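Local atomic coordinates of uncharacterized protein (Bacteroides uniformis, PDB entry 4JPQ), a protein that is of unknown function but probably binds carbohydrate through its carbohydrate-binding family 9 domain. Residues Y66-A71 with A88-F93. Numbering follows the deposited sequence.
Sequences YKVKEA and ACVEFF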
ATOM      1  N   TYR A  66      -2.291   7.569  -1.070  1.00 45.19           N
ATOM      2  CA  TYR A  66      -3.203   7.067  -2.086  1.00 39.91           C
ATOM      3  C   TYR A  66      -4.411   7.975  -2.177  1.00 44.05           C
ATOM      4  O   TYR A  66      -4.902   8.443  -1.142  1.00 42.46           O
ATOM      5  CB  TYR A  66      -3.751   5.696  -1.678  1.00 43.23           C
ATOM      6  CG  TYR A  66      -2.771   4.563  -1.656  1.00 41.35           C
ATOM      7  CD1 TYR A  66      -2.042   4.271  -0.500  1.00 41.98           C
ATOM      8  CD2 TYR A  66      -2.603   3.734  -2.778  1.00 36.07           C
ATOM      9  CE1 TYR A  66      -1.149   3.201  -0.463  1.00 41.78           C
ATOM     10  CE2 TYR A  66      -1.713   2.662  -2.750  1.00 35.57           C
ATOM     11  CZ  TYR A  66      -0.994   2.399  -1.591  1.00 40.32           C
ATOM     12  OH  TYR A  66      -0.110   1.358  -1.543  1.00 51.53           O
ATOM     13  N   LYS A  67      -4.915   8.176  -3.396  1.00 44.32           N
ATOM     14  CA  LYS A  67      -6.174   8.902  -3.661  1.00 41.82           C
ATOM     15  C   LYS A  67      -7.070   7.947  -4.454  1.00 44.46           C
ATOM     16  O   LYS A  67      -6.617   7.352  -5.425  1.00 54.30           O
ATOM     17  CB  LYS A  67      -5.932  10.170  -4.462  1.00 42.26           C
ATOM     18  CG  LYS A  67      -5.275  11.304  -3.688  1.00 51.50           C
ATOM     19  CD  LYS A  67      -4.791  12.438  -4.595  1.00 62.06           C
ATOM     20  CE  LYS A  67      -5.895  13.131  -5.386  1.00 69.55           C
ATOM     21  NZ  LYS A  67      -5.340  14.305  -6.118  1.00 75.81           N
ATOM     22  N   VAL A  68      -8.332   7.823  -4.053  1.00 43.26           N
ATOM     23  CA  VAL A  68      -9.306   6.921  -4.689  1.00 45.99           C
ATOM     24  C   VAL A  68     -10.657   7.598  -4.964  1.00 45.33           C
ATOM     25  O   VAL A  68     -11.083   8.444  -4.186  1.00 40.33           O
ATOM     26  CB  VAL A  68      -9.577   5.728  -3.742  1.00 50.09           C
ATOM     27  CG1 VAL A  68     -10.630   4.784  -4.307  1.00 51.49           C
ATOM     28  CG2 VAL A  68      -8.288   4.970  -3.439  1.00 47.17           C
ATOM     29  N   LYS A  69     -11.292   7.225  -6.080  1.00 50.26           N
ATOM     30  CA  LYS A  69     -12.677   7.606  -6.408  1.00 51.94           C
ATOM     31  C   LYS A  69     -13.351   6.332  -6.945  1.00 50.37           C
ATOM     32  O   LYS A  69     -12.959   5.843  -8.003  1.00 58.94           O
ATOM     33  CB  LYS A  69     -12.773   8.762  -7.413  1.00 58.01           C
ATOM     34  CG  LYS A  69     -14.187   9.375  -7.488  1.00 69.80           C
ATOM     35  CD  LYS A  69     -14.332  10.567  -8.434  1.00 71.13           C
ATOM     36  CE  LYS A  69     -14.278  10.141  -9.895  1.00 80.42           C
ATOM     37  NZ  LYS A  69     -14.686  11.245 -10.807  1.00 99.30           N
ATOM     38  N   GLU A  70     -14.330   5.794  -6.201  1.00 50.62           N
ATOM     39  CA  GLU A  70     -15.055   4.546  -6.565  1.00 52.17           C
ATOM     40  C   GLU A  70     -16.540   4.569  -6.231  1.00 56.93           C
ATOM     41  O   GLU A  70     -16.998   5.424  -5.473  1.00 65.48           O
ATOM     42  CB  GLU A  70     -14.392   3.310  -5.934  1.00 46.48           C
ATOM     43  CG  GLU A  70     -14.248   3.355  -4.421  1.00 46.50           C
ATOM     44  CD  GLU A  70     -13.545   2.130  -3.845  1.00 46.70           C
ATOM     45  OE1 GLU A  70     -13.778   0.990  -4.319  1.00 51.96           O
ATOM     46  OE2 GLU A  70     -12.773   2.304  -2.877  1.00 41.53           O
ATOM     47  N   ALA A  71     -17.272   3.605  -6.801  1.00 64.96           N
ATOM     48  CA  ALA A  71     -18.748   3.521  -6.678  1.00 65.11           C
ATOM     49  C   ALA A  71     -19.289   3.132  -5.305  1.00 58.25           C
ATOM     50  O   ALA A  71     -20.476   3.345  -5.044  1.00 68.18           O
ATOM     51  CB  ALA A  71     -19.339   2.610  -7.758  1.00 64.89           C
ATOM     52  N   ALA A  88     -13.000  -1.893   1.104  1.00 46.72           N
ATOM     53  CA  ALA A  88     -12.343  -1.008   0.111  1.00 43.94           C
ATOM     54  C   ALA A  88     -10.936  -0.850   0.649  1.00 40.40           C
ATOM     55  O   ALA A  88     -10.746  -0.304   1.742  1.00 46.36           O
ATOM     56  CB  ALA A  88     -13.031   0.342   0.002  1.00 46.36           C
ATOM     57  N   CYS A  89      -9.964  -1.338  -0.115  1.00 40.10           N
ATOM     58  CA  CYS A  89      -8.606  -1.485   0.370  1.00 44.79           C
ATOM     59  C   CYS A  89      -7.532  -1.120  -0.629  1.00 46.36           C
ATOM     60  O   CYS A  89      -7.636  -1.487  -1.797  1.00 51.33           O
ATOM     61  CB  CYS A  89      -8.474  -2.963   0.747  1.00 52.73           C
ATOM     62  SG  CYS A  89      -6.898  -3.539   1.381  1.00 57.82           S
ATOM     63  N   VAL A  90      -6.493  -0.434  -0.134  1.00 51.27           N
ATOM     64  CA  VAL A  90      -5.282  -0.105  -0.903  1.00 43.90           C
ATOM     65  C   VAL A  90      -4.142  -0.893  -0.259  1.00 46.69           C
ATOM     66  O   VAL A  90      -4.147  -1.124   0.967  1.00 38.30           O
ATOM     67  CB  VAL A  90      -4.939   1.385  -0.959  1.00 44.64           C
ATOM     68  CG1 VAL A  90      -6.000   2.120  -1.765  1.00 47.66           C
ATOM     69  CG2 VAL A  90      -4.750   2.004   0.425  1.00 43.92           C
ATOM     70  N   GLU A  91      -3.189  -1.315  -1.094  1.00 44.35           N
ATOM     71  CA  GLU A  91      -2.115  -2.202  -0.663  1.00 44.02           C
ATOM     72  C   GLU A  91      -0.746  -1.788  -1.213  1.00 45.38           C
ATOM     73  O   GLU A  91      -0.656  -1.180  -2.279  1.00 43.01           O
ATOM     74  CB  GLU A  91      -2.432  -3.644  -1.103  1.00 47.79           C
ATOM     75  CG  GLU A  91      -3.831  -4.158  -0.731  1.00 55.27           C
ATOM     76  CD  GLU A  91      -4.126  -5.591  -1.152  1.00 59.53           C
ATOM     77  OE1 GLU A  91      -3.302  -6.221  -1.830  1.00 63.95           O
ATOM     78  OE2 GLU A  91      -5.214  -6.091  -0.817  1.00 58.18           O
ATOM     79  N   PHE A  92       0.296  -2.128  -0.447  1.00 49.70           N
ATOM     80  CA  PHE A  92       1.703  -1.912  -0.788  1.00 48.65           C
ATOM     81  C   PHE A  92       2.463  -3.194  -0.452  1.00 43.93           C
ATOM     82  O   PHE A  92       2.462  -3.619   0.700  1.00 49.32           O
ATOM     83  CB  PHE A  92       2.279  -0.741   0.018  1.00 50.05           C
ATOM     84  CG  PHE A  92       3.775  -0.531  -0.156  1.00 51.48           C
ATOM     85  CD1 PHE A  92       4.345  -0.435  -1.429  1.00 58.59           C
ATOM     86  CD2 PHE A  92       4.611  -0.364   0.955  1.00 51.53           C
ATOM     87  CE1 PHE A  92       5.711  -0.209  -1.593  1.00 51.96           C
ATOM     88  CE2 PHE A  92       5.973  -0.129   0.798  1.00 45.59           C
ATOM     89  CZ  PHE A  92       6.523  -0.053  -0.478  1.00 50.72           C
ATOM     90  N   PHE A  93       3.068  -3.809  -1.460  1.00 37.82           N
ATOM     91  CA  PHE A  93       3.852  -5.044  -1.307  1.00 43.71           C
ATOM     92  C   PHE A  93       5.291  -4.667  -1.635  1.00 46.68           C
ATOM     93  O   PHE A  93       5.511  -3.956  -2.613  1.00 47.35           O
ATOM     94  CB  PHE A  93       3.394  -6.128  -2.287  1.00 52.09           C
ATOM     95  CG  PHE A  93       2.146  -6.888  -1.873  1.00 48.61           C
ATOM     96  CD1 PHE A  93       0.980  -6.234  -1.460  1.00 50.15           C
ATOM     97  CD2 PHE A  93       2.109  -8.280  -1.989  1.00 46.82           C
ATOM     98  CE1 PHE A  93      -0.166  -6.957  -1.119  1.00 44.08           C
ATOM     99  CE2 PHE A  93       0.969  -9.000  -1.654  1.00 46.54           C
ATOM    100  CZ  PHE A  93      -0.169  -8.339  -1.211  1.00 48.11           C
TER
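Tyr-66 reaches across from strand 66-70 and lays one face of its ring on Val-90 of strand 89-93, running out to the backbone beyond it. Its bond from CA to CB points at the facing strand, and with CG anti to the carbonyl carbon (chi1 -68°) the ring is carried over Val-90. CG and CD1 lie against the CG2 methyl of Val-90, CD1 at 3.7 Å from Val-90 CG2, while CD2 meets CB and CG1 of the same valine. The CB of Val-90 sits over the middle of the ring, 3.8 Å from the Tyr-66 centroid and 10° off the ring normal, a CH-pi contact. Farther out, CE1 remains near CG2, and CE2 is near both Val-90 CB and the carbonyl oxygen of Glu-91. At the tip, the hydroxyl donates a weak hydrogen bond, 2.7 Å from Tyr-66 OH to Glu-91 O, and also touches CB of Phe-92. A phenylalanine here would probably keep the cover over Val-90 but leave the carbonyl of Glu-91 without this donor. Val-90 turns its other methyl to the next inward residue of the facing strand, Val-68 CG2 lying 4.0 Å from Val-90 CG1. Toward the end of the contact, Glu-70 OE2 comes within 3.5 Å of Ala-88 CB; this buried carboxylate oxygen is held by a hydrogen bond from Trp-155 NE1 and a salt bridge to Lys-185. No backbone hydrogen bonds join the two strands, whose axes pass 9.3 Å apart with their directions 147° from each other. Strand 61-70 pairs instead with 50-57 and 152-162, and strand 89-95 with 102-108 and 178-186, so these side chains form part of the core between two facing layers, the arrangement of a beta-sandwich, consistent with the CBD9-like fold.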